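Long-range contact in suppressor of fused family protein (Neisseria gonorrhoeae, PDB 3K5J), which is of unknown function but resembles the N-terminal domain of human Suppressor of fused, which suggests a role in protein binding: residues Gly23-Leu28 against Asp37-Gln42. Numbering follows the deposited sequence.
Sequences GFTWTL and DFQVFQ
Phe-24 and Val-40 form an antiparallel hydrogen-bonded pair with unequal bonds: Phe-24 N gives a hydrogen bond of 2.9 Å to Val-40 O, whereas the return bond from Val-40 N to Phe-24 O is weak at 3.4 Å. Phe-24 O has a second donor, Gln-39 NE2, at 3.1 Å. The bond is fairly straight (158°) and Phe-24 O lies in the plane of the Gln-39 amide, but the donor stands above the carbonyl plane of Phe-24. With CG beside its own backbone N (chi1 -67°), the Gln-39 chain runs close past Phe-24 O, and its amide also touches Thr-25 CG2. The Phe-24 ring stands on the face of the sheet it shares with Val-40 and presents its edge to Gln-42, CE2 lying 3.8 Å from Gln-42 CB; Gln-42 NE2 is hydrogen-bonded to Tyr-54 OH and Glu-74 OE2. In this Sufu-like fold, strand 21-24 is an edge strand of the mixed sheet, antiparallel to 39-43 and joined to it by a connection containing helix 30-34. Past Phe-24 the chains diverge, and a water takes over: it accepts from Trp-26 N and donates to Phe-38 O. The six-membered ring of the indole turns its edge to the other segment, CE3 toward Phe-38 O and CH2 to Val-40 CG2. Trp-26 CZ3 approaches Phe-38 CD2 to 3.6 Å, the side chains running side by side, the six-membered ring inclined at 35° to the Phe-38 ring. Helix 77-91 packs on this group through Ile-79, Leu-82, Ala-83 and Ala-86. On the other face, in the neighbouring non-hydrogen-bonded pair, Phe-41 CD1 lies 3.7 Å from Gly-23 CA, and Phe-41 packs against Val-8, Leu-9 and Leu-12 of helix 2-15.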
loop_
_atom_site.group_PDB
_atom_site.type_symbol
_atom_site.label_atom_id
_atom_site.label_comp_id
_atom_site.label_asym_id
_atom_site.label_seq_id
_atom_site.Cartn_x
_atom_site.Cartn_y
_atom_site.Cartn_z
ATOM N N GLY A 23 4.712 -0.894 15.625
ATOM C CA GLY A 23 5.799 -1.149 14.704
ATOM C C GLY A 23 6.240 -2.580 14.748
ATOM O O GLY A 23 6.278 -3.212 15.820
ATOM N N PHE A 24 6.622 -3.072 13.571
ATOM C CA PHE A 24 7.108 -4.440 13.339
ATOM C C PHE A 24 8.495 -4.376 12.730
ATOM O O PHE A 24 8.846 -3.439 11.980
ATOM C CB PHE A 24 6.187 -5.180 12.399
ATOM C CG PHE A 24 4.792 -5.328 12.939
ATOM C CD1 PHE A 24 4.502 -6.382 13.792
ATOM C CD2 PHE A 24 3.815 -4.437 12.658
ATOM C CE1 PHE A 24 3.230 -6.540 14.292
ATOM C CE2 PHE A 24 2.519 -4.607 13.184
ATOM C CZ PHE A 24 2.262 -5.629 13.994
ATOM N N THR A 25 9.299 -5.378 13.067
ATOM C CA THR A 25 10.661 -5.529 12.601
ATOM C C THR A 25 10.969 -6.984 12.242
ATOM O O THR A 25 10.177 -7.889 12.538
ATOM C CB THR A 25 11.677 -5.079 13.708
ATOM O OG1 THR A 25 11.564 -5.976 14.804
ATOM C CG2 THR A 25 11.470 -3.631 14.189
ATOM N N TRP A 26 12.107 -7.190 11.582
ATOM C CA TRP A 26 12.602 -8.534 11.250
ATOM C C TRP A 26 13.988 -8.751 11.839
ATOM O O TRP A 26 14.851 -7.874 11.796
ATOM C CB TRP A 26 12.690 -8.752 9.746
ATOM C CG TRP A 26 11.360 -8.936 9.082
ATOM C CD1 TRP A 26 10.844 -10.123 8.643
ATOM C CD2 TRP A 26 10.384 -7.923 8.716
ATOM N NE1 TRP A 26 9.607 -9.914 8.060
ATOM C CE2 TRP A 26 9.295 -8.583 8.110
ATOM C CE3 TRP A 26 10.303 -6.538 8.878
ATOM C CZ2 TRP A 26 8.187 -7.899 7.619
ATOM C CZ3 TRP A 26 9.176 -5.877 8.432
ATOM C CH2 TRP A 26 8.118 -6.577 7.837
ATOM N N THR A 27 14.205 -9.940 12.375
ATOM C CA THR A 27 15.545 -10.379 12.761
ATOM C C THR A 27 16.012 -11.572 11.899
ATOM O O THR A 27 17.161 -11.944 11.957
ATOM C CB THR A 27 15.631 -10.710 14.263
ATOM O OG1 THR A 27 14.708 -11.759 14.571
ATOM C CG2 THR A 27 15.348 -9.492 15.144
ATOM N N LEU A 28 15.126 -12.086 11.051
ATOM C CA LEU A 28 15.367 -13.147 10.138
ATOM C C LEU A 28 14.544 -12.886 8.902
ATOM O O LEU A 28 13.414 -12.423 9.026
ATOM C CB LEU A 28 14.809 -14.428 10.795
ATOM C CG LEU A 28 15.174 -15.787 10.311
ATOM C CD1 LEU A 28 16.621 -16.040 10.709
ATOM C CD2 LEU A 28 14.202 -16.730 10.989
ATOM N N ASP A 37 16.821 -2.963 8.609
ATOM C CA ASP A 37 16.012 -2.080 9.464
ATOM C C ASP A 37 14.618 -1.753 8.921
ATOM O O ASP A 37 13.884 -1.005 9.562
ATOM C CB ASP A 37 16.703 -0.758 9.828
ATOM C CG ASP A 37 18.050 -0.965 10.416
ATOM O OD1 ASP A 37 18.153 -1.783 11.347
ATOM O OD2 ASP A 37 19.026 -0.293 9.923
ATOM N N PHE A 38 14.220 -2.374 7.817
ATOM C CA PHE A 38 12.878 -2.142 7.282
ATOM C C PHE A 38 11.832 -2.432 8.335
ATOM O O PHE A 38 11.901 -3.428 9.066
ATOM C CB PHE A 38 12.631 -3.052 6.066
ATOM C CG PHE A 38 11.251 -2.923 5.468
ATOM C CD1 PHE A 38 10.911 -1.840 4.678
ATOM C CD2 PHE A 38 10.325 -3.938 5.649
ATOM C CE1 PHE A 38 9.671 -1.732 4.135
ATOM C CE2 PHE A 38 9.081 -3.855 5.057
ATOM C CZ PHE A 38 8.741 -2.738 4.316
ATOM N N GLN A 39 10.812 -1.571 8.392
ATOM C CA GLN A 39 9.682 -1.770 9.284
ATOM C C GLN A 39 8.350 -1.711 8.539
ATOM O O GLN A 39 8.245 -1.193 7.433
ATOM C CB GLN A 39 9.611 -0.732 10.414
ATOM C CG GLN A 39 10.746 -0.830 11.400
ATOM C CD GLN A 39 10.452 -0.171 12.732
ATOM O OE1 GLN A 39 10.961 0.902 13.022
ATOM N NE2 GLN A 39 9.550 -0.786 13.513
ATOM N N VAL A 40 7.322 -2.255 9.189
ATOM C CA VAL A 40 5.930 -1.957 8.836
ATOM C C VAL A 40 5.299 -1.354 10.085
ATOM O O VAL A 40 5.518 -1.846 11.200
ATOM C CB VAL A 40 5.162 -3.221 8.363
ATOM C CG1 VAL A 40 3.638 -2.999 8.261
ATOM C CG2 VAL A 40 5.765 -3.667 7.003
ATOM N N PHE A 41 4.522 -0.317 9.886
ATOM C CA PHE A 41 3.710 0.298 10.952
ATOM C C PHE A 41 2.247 -0.004 10.709
ATOM O O PHE A 41 1.795 0.037 9.580
ATOM C CB PHE A 41 3.926 1.819 11.015
ATOM C CG PHE A 41 5.315 2.193 11.453
ATOM C CD1 PHE A 41 5.715 1.942 12.758
ATOM C CD2 PHE A 41 6.228 2.784 10.571
ATOM C CE1 PHE A 41 7.005 2.275 13.164
ATOM C CE2 PHE A 41 7.517 3.131 10.991
ATOM C CZ PHE A 41 7.922 2.863 12.262
ATOM N N GLN A 42 1.530 -0.334 11.785
ATOM C CA GLN A 42 0.110 -0.661 11.775
ATOM C C GLN A 42 -0.642 0.410 12.568
ATOM O O GLN A 42 -0.425 0.548 13.793
ATOM C CB GLN A 42 -0.092 -2.013 12.427
ATOM C CG GLN A 42 -1.512 -2.491 12.559
ATOM C CD GLN A 42 -1.626 -3.603 13.561
ATOM O OE1 GLN A 42 -1.230 -3.424 14.729
ATOM N NE2 GLN A 42 -2.200 -4.727 13.155
HETATM O O HOH W 1 13.635 -4.982 10.494
HETATM O O HOH W 2 16.392 -5.661 9.583
#